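Local coordinates for protein bottromycin amidohydrolase (Streptomyces purpureus, PDB 6I5S) that probably hydrolyses the amide bond next to a thiazoline in a bottromycin precursor, as a zinc-dependent gatekeeper amidohydrolase of the biosynthetic pathway, at residues A54-L59 / A80-Y85; F404-P409 / R418-L423; A275-T280 / L325-G330; R245-A250 / A319-A324. All blocks are in the same frame, centred on the assembly; numbering follows the deposited sequence. Where two conformers were deposited one is given.

Contacts 1 and 2 lie in the small beta-rich domain and touch one another, because strands 84-95 and 402-405 are neighbours in one sheet; contacts 3 and 4, with centres about 8 Å apart, share helix 316-338 on the zinc-bearing side of the enzyme. Contacts 1 and 4 are at the surface, contact 2 is partly buried and contact 3 is buried. The chemistry follows: contact 1 is proline packing with one phenol-to-carbonyl bond, and contact 2 is backbone bridging around a bulge with one aspartate bond. Both helix pairs join an arginine-aspartate salt bridge to an indole face covered by a leucine methyl in contact 3 and by an arginine chain in contact 4.

Contact 1: A54-L59 / A80-Y85; sequences APPRDL and APYDWY
At the edge of the beta-rich domain of this amidohydrolase, the proline-rich lead-in to strand 57-62 packs on the loop that runs into strand 84-95. Tyr82 and Pro56 carry this surface contact, their side chains crossing at about a right angle. The phenol reaches past the proline, and Tyr82 OH donates a hydrogen bond of 2.7 Å to Ala54 O. The hydroxyl approaches from above the carbonyl plane, 45° out of it, while the carbonyl oxygen itself lies at the edge of the tyrosine ring. With CG anti to the carbonyl carbon (chi1 -65°), the ring is carried toward the prolines, where Tyr82 CE1 comes within 3.7 Å of Pro56 CD. Pro56 CB adds a contact of 3.8 Å to Tyr82 CD1, so the pyrrolidine meets the ring obliquely through two of its carbons. A valine in place of Tyr82 would probably leave the Ala54 carbonyl without this donor and open a gap beside Pro56. Farther along, the Asp58 carboxylate bonds Ala42 N and Thr72 OG1, just past the ends of the neighbouring strands. Another ring carbon, Pro56 CG, meets the start of the loop, 3.2 Å from Ala80 O and 4.2 Å from Ala80 CB.

Contact 2: F404-P409 / R418-L423; sequences FYRRHP and RPDGVL
Asp420 OD2 takes the backbone N-H of Arg406 in a nearly straight hydrogen bond, 2.8 Å from Arg406 N to Asp420 OD2 with an angle of 171° at the hydrogen. The donor comes to the anti side of the carboxylate oxygen, 15° out of its plane. Holding CG beside its own backbone N (chi1 -61°), Asp420 turns its carboxylate back over the end of strand 402-405, and Arg406 CB packs 3.5 Å from the same oxygen. The other carboxylate oxygen, OD1, forms a long salt bridge with Arg418 NH1. The guanidinium of Arg406 turns elsewhere, bonding Asp83 O through NH1 and lying against Trp84.

Behind this bond the two strands pair antiparallel. Phe404 N donates to Gly421 O at 2.9 Å, while Phe404 O faces both Asp420 N and Gly421 N in weak bonds of 3.0 Å and 3.2 Å respectively. Two residues thus stand opposite one, a classic beta bulge. Leu423 crosses Phe404 on the same face of the sheet, with Leu423 CB 3.9 Å from Phe404 CE2. On the other face Tyr405 runs beside Pro419, pointing the same way, and its CE1 is 3.7 Å from Pro419 CA; its hydroxyl bonds Leu416 O. Pro409 CB covers one face of this phenol ring.

Backbone bonds therefore set the pairing of the strands, and the side chain of Asp420, itself a bulge residue, adds one more bond past the last backbone pair: its carboxylate occupies the N-H of Arg406 where the chain leaves the sheet, and nearby arginines would probably favour its negative charge.

Contact 3: A275-T280 / L325-G330; sequences AWRART and LVDRLG
Trp276 and Leu329 meet at about a right angle across an antiparallel helix pair, in which the segments 275-280 and 325-330 run 172° apart with axes 9.9 Å from each other. Leu329 drives one methyl straight onto the indole: CD1 stands 3.4 Å from the centroid of the five-membered ring, 16° off its normal, in a CH-pi contact. The approach is close, with Leu329 CD1 3.3 Å from Trp276 CD2. Outside the pair, Trp276 NE1 bonds the carbonyl of His229, a zinc ligand, so the indole links this helix packing to the metal site.

Val326 lies between three partners. Its CG1 sits over the face of the Arg277 guanidinium, 3.7 Å from Arg277 NH1, and the same methyl is 4.1 Å from Trp276 CB; the other branch, CG2, touches Thr280 CG2 at 3.6 Å.

Arg277 leaves its helix with CG anti to the backbone N and then bends at chi2 and chi3, which lays the guanidinium across Val326 toward Asp327. There Arg277 NH1 donates to Asp327 OD1 at 2.8 Å, nearly along the C-O axis of the acceptor, in a salt bridge with the guanidinium and carboxylate planes 54° apart. Glu366 takes the NE side of this buried group. A leucine in place of Arg277 would probably leave Asp327 and Glu366 without their shared cation and remove the flat group that lies over Val326 CG1. The second nitrogen adds a weak bond to the same oxygen, with Arg277 NH2 3.3 Å from Asp327 OD1.

Contact 4: R245-A250 / A319-A324; sequences RWDALA and AERRGA
Trp246 and Asp247 of helix 245-254 meet Arg321 and Arg322 of helix 316-338 near the surface, where the segments 245-250 and 319-324 of this helix pair cross at 40° with their axes 10.7 Å apart at closest approach.

CH-pi packing comes from Arg322. Its chain is extended from CG to NE and passes over one face of the indole, where CD makes a CH-pi contact 3.6 Å from the centroid of the five-membered ring of Trp246. The guanidinium continues over the rim of the same ring, its plane 17° from that of the indole and its NE 3.2 Å from Trp246 CD1. Polar partners lie elsewhere: Glu318 forms a salt bridge with NE, and Thr280 O, on helix 273-280, accepts from NH1. Arg245 CB lies over the opposite face of the indole.

Charge pairing falls to Arg321, which starts with CG anti to the backbone N and turns at chi3 to reach Asp247. Arg321 NH1 lies 3.0 Å from Asp247 OD1 in a salt bridge whose hydrogen bond is weak, and the carboxylate and guanidinium planes stand 68° apart. Glu318 is a second carboxylate partner, at NE.

Carbon atoms of the first helix pack against this guanidinium: Trp246 CB lies 3.3 Å from Arg321 NH1 and Ala250 CB 4.0 Å from Arg321 NH2.

Contact 1: A54-L59 / A80-Y85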
# COMPACT_ATOMS: atom_id res chain seq x y z
N ALA A 54 -19.68 -16.28 3.47
CA ALA A 54 -20.08 -17.39 4.32
C ALA A 54 -21.47 -17.12 4.91
O ALA A 54 -21.95 -15.99 4.92
CB ALA A 54 -19.06 -17.60 5.44
N PRO A 55 -22.13 -18.15 5.42
CA PRO A 55 -23.42 -17.93 6.06
C PRO A 55 -23.28 -17.00 7.24
O PRO A 55 -22.17 -16.81 7.76
CB PRO A 55 -23.88 -19.34 6.48
CG PRO A 55 -22.68 -20.19 6.44
CD PRO A 55 -21.82 -19.59 5.35
N PRO A 56 -24.37 -16.38 7.69
CA PRO A 56 -24.26 -15.38 8.75
C PRO A 56 -23.80 -16.02 10.05
O PRO A 56 -24.39 -16.99 10.52
CB PRO A 56 -25.69 -14.83 8.86
CG PRO A 56 -26.54 -15.84 8.28
CD PRO A 56 -25.75 -16.53 7.22
N ARG A 57 -22.78 -15.44 10.66
CA ARG A 57 -22.30 -15.96 11.92
C ARG A 57 -21.97 -14.81 12.85
O ARG A 57 -21.61 -13.72 12.41
CB ARG A 57 -21.07 -16.84 11.70
CG ARG A 57 -21.35 -18.09 10.87
CD ARG A 57 -20.14 -19.01 10.89
NE ARG A 57 -20.39 -20.28 10.21
CZ ARG A 57 -19.65 -20.76 9.21
NH1 ARG A 57 -18.59 -20.09 8.76
NH2 ARG A 57 -19.98 -21.92 8.65
N ASP A 58 -22.13 -15.06 14.13
CA ASP A 58 -21.78 -14.06 15.12
C ASP A 58 -20.30 -14.15 15.41
O ASP A 58 -19.77 -15.22 15.75
CB ASP A 58 -22.59 -14.28 16.40
CG ASP A 58 -24.10 -14.18 16.20
OD1 ASP A 58 -24.60 -13.53 15.26
OD2 ASP A 58 -24.81 -14.75 17.05
N LEU A 59 -19.62 -13.02 15.28
CA LEU A 59 -18.18 -12.92 15.38
C LEU A 59 -17.79 -12.49 16.79
O LEU A 59 -18.20 -11.42 17.24
CB LEU A 59 -17.68 -11.90 14.36
CG LEU A 59 -16.23 -11.46 14.53
CD1 LEU A 59 -15.27 -12.65 14.36
CD2 LEU A 59 -15.89 -10.36 13.55
N ALA A 80 -31.27 -16.23 8.77
CA ALA A 80 -30.95 -14.93 9.36
C ALA A 80 -30.33 -14.00 8.32
O ALA A 80 -29.36 -14.38 7.66
CB ALA A 80 -29.99 -15.09 10.53
N PRO A 81 -30.81 -12.76 8.18
CA PRO A 81 -30.15 -11.82 7.26
C PRO A 81 -28.79 -11.39 7.77
O PRO A 81 -28.46 -11.54 8.95
CB PRO A 81 -31.10 -10.63 7.19
CG PRO A 81 -31.92 -10.70 8.45
CD PRO A 81 -32.02 -12.16 8.81
N TYR A 82 -27.98 -10.85 6.85
CA TYR A 82 -26.68 -10.31 7.24
C TYR A 82 -26.88 -8.91 7.81
O TYR A 82 -27.55 -8.07 7.20
CB TYR A 82 -25.73 -10.24 6.04
CG TYR A 82 -25.34 -11.56 5.43
CD1 TYR A 82 -24.50 -12.45 6.10
CD2 TYR A 82 -25.76 -11.90 4.15
CE1 TYR A 82 -24.12 -13.65 5.53
CE2 TYR A 82 -25.38 -13.11 3.55
CZ TYR A 82 -24.56 -13.98 4.25
OH TYR A 82 -24.17 -15.19 3.67
N ASP A 83 -26.30 -8.66 8.98
CA ASP A 83 -26.19 -7.29 9.47
C ASP A 83 -24.93 -6.61 8.95
O ASP A 83 -24.85 -5.39 8.88
CB ASP A 83 -26.16 -7.25 10.99
CG ASP A 83 -27.50 -7.60 11.62
OD1 ASP A 83 -28.49 -7.76 10.89
OD2 ASP A 83 -27.52 -7.76 12.85
N TRP A 84 -23.93 -7.41 8.66
CA TRP A 84 -22.64 -6.89 8.25
C TRP A 84 -22.05 -7.81 7.20
O TRP A 84 -22.25 -9.04 7.24
CB TRP A 84 -21.65 -6.84 9.40
CG TRP A 84 -21.93 -5.99 10.57
CD1 TRP A 84 -22.32 -6.42 11.79
CD2 TRP A 84 -21.74 -4.58 10.67
NE1 TRP A 84 -22.41 -5.36 12.65
CE2 TRP A 84 -22.06 -4.22 11.99
CE3 TRP A 84 -21.36 -3.59 9.78
CZ2 TRP A 84 -22.01 -2.91 12.42
CZ3 TRP A 84 -21.30 -2.29 10.23
CH2 TRP A 84 -21.61 -1.96 11.53
N TYR A 85 -21.26 -7.22 6.30
CA TYR A 85 -20.36 -7.95 5.43
C TYR A 85 -18.93 -7.54 5.79
O TYR A 85 -18.67 -6.34 5.97
CB TYR A 85 -20.64 -7.60 3.97
CG TYR A 85 -22.01 -7.97 3.50
CD1 TYR A 85 -22.26 -9.20 2.91
CD2 TYR A 85 -23.07 -7.09 3.66
CE1 TYR A 85 -23.58 -9.54 2.47
CE2 TYR A 85 -24.36 -7.43 3.22
CZ TYR A 85 -24.58 -8.66 2.62
OH TYR A 85 -25.86 -9.01 2.19

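Contact 2: F404-P409 / R418-L423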
# COMPACT_ATOMS: atom_id res chain seq x y z
N PHE A 404 -15.73 -3.61 7.72
CA PHE A 404 -17.16 -3.87 7.87
C PHE A 404 -17.97 -3.00 6.92
O PHE A 404 -17.70 -1.80 6.79
CB PHE A 404 -17.61 -3.54 9.28
CG PHE A 404 -17.18 -4.53 10.31
CD1 PHE A 404 -18.13 -5.30 10.95
CD2 PHE A 404 -15.85 -4.69 10.67
CE1 PHE A 404 -17.77 -6.21 11.94
CE2 PHE A 404 -15.50 -5.58 11.65
CZ PHE A 404 -16.46 -6.36 12.28
N TYR A 405 -19.02 -3.58 6.31
CA TYR A 405 -19.92 -2.92 5.38
C TYR A 405 -21.36 -3.34 5.68
O TYR A 405 -21.62 -4.53 5.93
CB TYR A 405 -19.59 -3.31 3.95
CG TYR A 405 -18.18 -2.93 3.54
CD1 TYR A 405 -17.89 -1.69 2.98
CD2 TYR A 405 -17.15 -3.84 3.70
CE1 TYR A 405 -16.57 -1.36 2.57
CE2 TYR A 405 -15.80 -3.50 3.35
CZ TYR A 405 -15.56 -2.26 2.78
OH TYR A 405 -14.29 -1.91 2.40
N ARG A 406 -22.27 -2.37 5.66
CA ARG A 406 -23.67 -2.69 5.83
C ARG A 406 -24.25 -3.32 4.57
O ARG A 406 -25.17 -4.14 4.66
CB ARG A 406 -24.46 -1.44 6.18
CG ARG A 406 -24.24 -0.91 7.56
CD ARG A 406 -24.70 -1.88 8.62
NE ARG A 406 -24.69 -1.26 9.95
CZ ARG A 406 -24.98 -1.91 11.07
NH1 ARG A 406 -25.26 -3.22 11.06
NH2 ARG A 406 -24.99 -1.25 12.23
N ARG A 407 -23.73 -2.96 3.41
CA ARG A 407 -24.14 -3.56 2.14
C ARG A 407 -22.93 -4.25 1.53
O ARG A 407 -21.79 -3.88 1.81
CB ARG A 407 -24.68 -2.50 1.18
CG ARG A 407 -25.96 -1.81 1.66
CD ARG A 407 -26.48 -0.79 0.64
NE ARG A 407 -27.76 -0.19 1.06
CZ ARG A 407 -28.43 0.74 0.39
NH1 ARG A 407 -27.96 1.21 -0.76
NH2 ARG A 407 -29.58 1.20 0.87
N HIS A 408 -23.17 -5.24 0.69
CA HIS A 408 -22.06 -5.98 0.12
C HIS A 408 -21.17 -5.01 -0.67
O HIS A 408 -21.69 -4.19 -1.44
CB HIS A 408 -22.57 -7.11 -0.78
CG HIS A 408 -21.50 -8.09 -1.15
ND1 HIS A 408 -20.46 -7.76 -1.99
CD2 HIS A 408 -21.27 -9.37 -0.75
CE1 HIS A 408 -19.65 -8.79 -2.11
NE2 HIS A 408 -20.12 -9.78 -1.37
N PRO A 409 -19.84 -5.03 -0.47
CA PRO A 409 -19.00 -4.00 -1.10
C PRO A 409 -18.84 -4.16 -2.61
O PRO A 409 -18.42 -3.21 -3.26
CB PRO A 409 -17.66 -4.15 -0.37
CG PRO A 409 -17.62 -5.58 0.06
CD PRO A 409 -19.05 -5.92 0.41
N ARG A 418 -15.61 3.04 1.23
CA ARG A 418 -16.29 3.72 2.32
C ARG A 418 -16.83 2.69 3.31
O ARG A 418 -18.03 2.37 3.32
CB ARG A 418 -17.44 4.59 1.77
CG ARG A 418 -17.90 5.59 2.77
CD ARG A 418 -19.18 6.28 2.31
NE ARG A 418 -19.43 7.39 3.18
CZ ARG A 418 -19.89 7.25 4.42
NH1 ARG A 418 -20.16 6.03 4.90
NH2 ARG A 418 -20.08 8.34 5.16
N PRO A 419 -15.96 2.14 4.15
CA PRO A 419 -16.43 1.21 5.16
C PRO A 419 -17.43 1.89 6.07
O PRO A 419 -17.40 3.10 6.29
CB PRO A 419 -15.17 0.85 5.92
CG PRO A 419 -14.00 1.14 5.01
CD PRO A 419 -14.50 2.27 4.12
N ASP A 420 -18.35 1.10 6.59
CA ASP A 420 -19.14 1.48 7.74
C ASP A 420 -18.49 1.15 9.08
O ASP A 420 -19.06 1.48 10.13
CB ASP A 420 -20.50 0.81 7.62
CG ASP A 420 -21.23 1.24 6.36
OD1 ASP A 420 -21.36 2.45 6.19
OD2 ASP A 420 -21.60 0.38 5.53
N GLY A 421 -17.36 0.48 9.06
CA GLY A 421 -16.56 0.26 10.25
C GLY A 421 -15.23 -0.33 9.89
O GLY A 421 -15.11 -1.07 8.90
N VAL A 422 -14.22 -0.04 10.71
CA VAL A 422 -12.90 -0.65 10.53
C VAL A 422 -12.46 -1.12 11.91
O VAL A 422 -12.40 -0.32 12.84
CB VAL A 422 -11.86 0.31 9.93
CG1 VAL A 422 -10.47 -0.36 9.86
CG2 VAL A 422 -12.25 0.77 8.56
N LEU A 423 -12.22 -2.41 12.03
CA LEU A 423 -11.67 -3.02 13.25
C LEU A 423 -10.16 -3.11 13.13
O LEU A 423 -9.65 -3.77 12.21
CB LEU A 423 -12.25 -4.41 13.43
CG LEU A 423 -12.06 -5.14 14.75
CD1 LEU A 423 -12.71 -4.40 15.90
CD2 LEU A 423 -12.66 -6.51 14.61

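Contact 3: A275-T280 / L325-G330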
# COMPACT_ATOMS: atom_id res chain seq x y z
N ALA A 275 0.31 5.05 -9.27
CA ALA A 275 1.50 5.92 -9.30
C ALA A 275 2.00 6.18 -10.72
O ALA A 275 2.38 7.32 -11.06
CB ALA A 275 2.61 5.28 -8.43
N TRP A 276 2.06 5.15 -11.56
CA TRP A 276 2.30 5.37 -13.00
C TRP A 276 1.35 6.42 -13.58
O TRP A 276 1.77 7.33 -14.29
CB TRP A 276 2.12 4.06 -13.75
CG TRP A 276 3.29 3.11 -13.83
CD1 TRP A 276 3.45 1.94 -13.13
CD2 TRP A 276 4.42 3.24 -14.69
NE1 TRP A 276 4.61 1.30 -13.53
CE2 TRP A 276 5.22 2.08 -14.49
CE3 TRP A 276 4.81 4.18 -15.66
CZ2 TRP A 276 6.41 1.85 -15.20
CZ3 TRP A 276 5.98 3.95 -16.38
CH2 TRP A 276 6.78 2.79 -16.12
N ARG A 277 0.06 6.26 -13.30
CA ARG A 277 -0.96 7.19 -13.79
C ARG A 277 -0.66 8.61 -13.33
O ARG A 277 -0.71 9.56 -14.11
CB ARG A 277 -2.32 6.73 -13.28
CG ARG A 277 -3.57 7.56 -13.71
CD ARG A 277 -3.98 7.23 -15.17
NE ARG A 277 -4.34 5.82 -15.27
CZ ARG A 277 -4.55 5.22 -16.45
NH1 ARG A 277 -4.85 3.93 -16.49
NH2 ARG A 277 -4.42 5.88 -17.58
N ALA A 278 -0.36 8.79 -12.05
CA ALA A 278 -0.07 10.14 -11.57
C ALA A 278 1.18 10.73 -12.18
O ALA A 278 1.23 11.94 -12.43
CB ALA A 278 0.02 10.11 -10.02
N ARG A 279 2.21 9.92 -12.50
CA ARG A 279 3.43 10.45 -13.11
C ARG A 279 3.24 10.96 -14.53
O ARG A 279 4.09 11.71 -15.03
CB ARG A 279 4.55 9.37 -13.09
CG ARG A 279 5.01 8.96 -11.68
CD ARG A 279 5.92 7.70 -11.69
NE ARG A 279 6.03 7.02 -10.38
CZ ARG A 279 6.28 5.72 -10.20
NH1 ARG A 279 6.46 4.88 -11.22
NH2 ARG A 279 6.32 5.23 -8.98
N THR A 280 2.17 10.54 -15.22
CA THR A 280 1.96 10.94 -16.61
C THR A 280 1.60 12.41 -16.73
O THR A 280 1.83 13.01 -17.79
CB THR A 280 0.83 10.17 -17.28
OG1 THR A 280 -0.41 10.47 -16.63
CG2 THR A 280 1.09 8.68 -17.37
N LEU A 325 -0.75 4.40 -22.52
CA LEU A 325 0.37 3.52 -22.14
C LEU A 325 0.15 2.92 -20.74
O LEU A 325 0.43 1.74 -20.51
CB LEU A 325 1.69 4.30 -22.20
CG LEU A 325 2.07 4.87 -23.58
CD1 LEU A 325 3.28 5.77 -23.45
CD2 LEU A 325 2.33 3.77 -24.55
N VAL A 326 -0.37 3.70 -19.80
CA VAL A 326 -0.62 3.15 -18.47
C VAL A 326 -1.77 2.15 -18.53
O VAL A 326 -1.73 1.14 -17.81
CB VAL A 326 -0.86 4.27 -17.47
CG1 VAL A 326 -1.21 3.74 -16.10
CG2 VAL A 326 0.36 5.15 -17.40
N ASP A 327 -2.76 2.36 -19.41
CA ASP A 327 -3.79 1.35 -19.61
C ASP A 327 -3.15 0.02 -20.03
O ASP A 327 -3.57 -1.05 -19.58
CB ASP A 327 -4.79 1.80 -20.67
CG ASP A 327 -5.70 2.94 -20.20
OD1 ASP A 327 -5.84 3.19 -18.97
OD2 ASP A 327 -6.32 3.57 -21.08
N ARG A 328 -2.20 0.07 -20.95
CA ARG A 328 -1.49 -1.14 -21.39
C ARG A 328 -0.72 -1.79 -20.25
O ARG A 328 -0.65 -3.02 -20.19
CB ARG A 328 -0.54 -0.82 -22.55
CG ARG A 328 -1.32 -0.44 -23.84
CD ARG A 328 -0.44 -0.28 -25.06
NE ARG A 328 0.19 -1.55 -25.39
CZ ARG A 328 1.15 -1.69 -26.28
NH1 ARG A 328 1.58 -0.62 -26.94
NH2 ARG A 328 1.67 -2.88 -26.51
N LEU A 329 -0.11 -0.99 -19.38
CA LEU A 329 0.52 -1.54 -18.16
C LEU A 329 -0.49 -2.31 -17.32
O LEU A 329 -0.19 -3.40 -16.79
CB LEU A 329 1.15 -0.42 -17.33
CG LEU A 329 2.35 0.33 -17.94
CD1 LEU A 329 2.94 1.32 -16.96
CD2 LEU A 329 3.45 -0.63 -18.33
N GLY A 330 -1.72 -1.80 -17.22
CA GLY A 330 -2.73 -2.52 -16.48
C GLY A 330 -3.08 -3.83 -17.14
O GLY A 330 -3.28 -4.83 -16.46

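Contact 4: R245-A250 / A319-A324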
# COMPACT_ATOMS: atom_id res chain seq x y z
N ARG A 245 11.03 9.88 -21.80
CA ARG A 245 10.51 8.81 -20.94
C ARG A 245 9.38 8.04 -21.60
O ARG A 245 9.33 6.81 -21.53
CB ARG A 245 10.02 9.37 -19.60
CG ARG A 245 11.13 9.94 -18.78
CD ARG A 245 10.65 10.49 -17.46
NE ARG A 245 11.75 11.15 -16.76
CZ ARG A 245 11.58 12.03 -15.79
NH1 ARG A 245 10.34 12.35 -15.40
NH2 ARG A 245 12.63 12.59 -15.21
N TRP A 246 8.40 8.74 -22.16
CA TRP A 246 7.19 8.07 -22.60
C TRP A 246 7.38 7.45 -23.98
O TRP A 246 6.80 6.39 -24.26
CB TRP A 246 6.00 9.05 -22.53
CG TRP A 246 5.87 9.56 -21.04
CD1 TRP A 246 6.30 10.77 -20.53
CD2 TRP A 246 5.35 8.84 -19.92
NE1 TRP A 246 6.05 10.84 -19.20
CE2 TRP A 246 5.49 9.66 -18.79
CE3 TRP A 246 4.78 7.58 -19.76
CZ2 TRP A 246 5.10 9.26 -17.55
CZ3 TRP A 246 4.39 7.19 -18.54
CH2 TRP A 246 4.56 8.01 -17.43
N ASP A 247 8.22 8.06 -24.83
CA ASP A 247 8.71 7.39 -26.03
C ASP A 247 9.41 6.08 -25.70
O ASP A 247 9.24 5.07 -26.38
CB ASP A 247 9.68 8.31 -26.79
CG ASP A 247 9.00 9.52 -27.40
OD1 ASP A 247 7.75 9.58 -27.45
OD2 ASP A 247 9.74 10.43 -27.85
N ALA A 248 10.27 6.09 -24.68
CA ALA A 248 10.96 4.87 -24.28
C ALA A 248 9.98 3.82 -23.76
O ALA A 248 10.11 2.63 -24.04
CB ALA A 248 11.99 5.21 -23.18
N LEU A 249 8.97 4.24 -23.02
CA LEU A 249 7.98 3.27 -22.57
C LEU A 249 7.19 2.76 -23.78
O LEU A 249 6.97 1.55 -23.91
CB LEU A 249 7.05 3.88 -21.52
CG LEU A 249 5.92 3.02 -20.99
CD1 LEU A 249 6.50 1.81 -20.26
CD2 LEU A 249 4.95 3.79 -20.02
N ALA A 250 6.77 3.67 -24.68
CA ALA A 250 6.08 3.23 -25.89
C ALA A 250 6.91 2.21 -26.67
O ALA A 250 6.38 1.21 -27.14
CB ALA A 250 5.77 4.43 -26.77
N ALA A 319 -1.26 13.89 -23.00
CA ALA A 319 -1.82 13.28 -21.80
C ALA A 319 -2.59 12.01 -22.15
O ALA A 319 -2.46 10.98 -21.48
CB ALA A 319 -2.72 14.30 -21.08
N GLU A 320 -3.42 12.09 -23.20
CA GLU A 320 -4.15 10.93 -23.72
C GLU A 320 -3.19 9.82 -24.16
O GLU A 320 -3.45 8.63 -23.92
CB GLU A 320 -5.06 11.33 -24.90
CG GLU A 320 -6.10 12.33 -24.56
CD GLU A 320 -7.16 11.77 -23.65
OE1 GLU A 320 -7.03 10.61 -23.21
OE2 GLU A 320 -8.14 12.50 -23.36
N ARG A 321 -2.09 10.17 -24.82
CA ARG A 321 -1.15 9.15 -25.26
C ARG A 321 -0.55 8.44 -24.05
O ARG A 321 -0.42 7.22 -24.02
CB ARG A 321 -0.03 9.75 -26.12
CG ARG A 321 0.97 8.74 -26.62
CD ARG A 321 2.09 9.41 -27.41
NE ARG A 321 3.18 9.88 -26.55
CZ ARG A 321 4.41 9.35 -26.50
NH1 ARG A 321 5.31 9.88 -25.70
NH2 ARG A 321 4.74 8.31 -27.26
N ARG A 322 -0.15 9.22 -23.05
CA ARG A 322 0.45 8.61 -21.85
C ARG A 322 -0.56 7.77 -21.09
O ARG A 322 -0.23 6.68 -20.60
CB ARG A 322 1.04 9.69 -20.97
CG ARG A 322 2.15 10.45 -21.68
CD ARG A 322 2.67 11.53 -20.75
NE ARG A 322 3.64 12.40 -21.43
CZ ARG A 322 4.25 13.42 -20.83
NH1 ARG A 322 4.01 13.70 -19.56
NH2 ARG A 322 5.11 14.16 -21.51
N GLY A 323 -1.81 8.26 -20.98
CA GLY A 323 -2.82 7.46 -20.32
C GLY A 323 -3.02 6.10 -20.98
O GLY A 323 -3.19 5.09 -20.28
N ALA A 324 -3.01 6.07 -22.32
CA ALA A 324 -3.12 4.80 -23.04
C ALA A 324 -1.95 3.86 -22.72
O ALA A 324 -2.13 2.63 -22.70
CB ALA A 324 -3.18 5.04 -24.54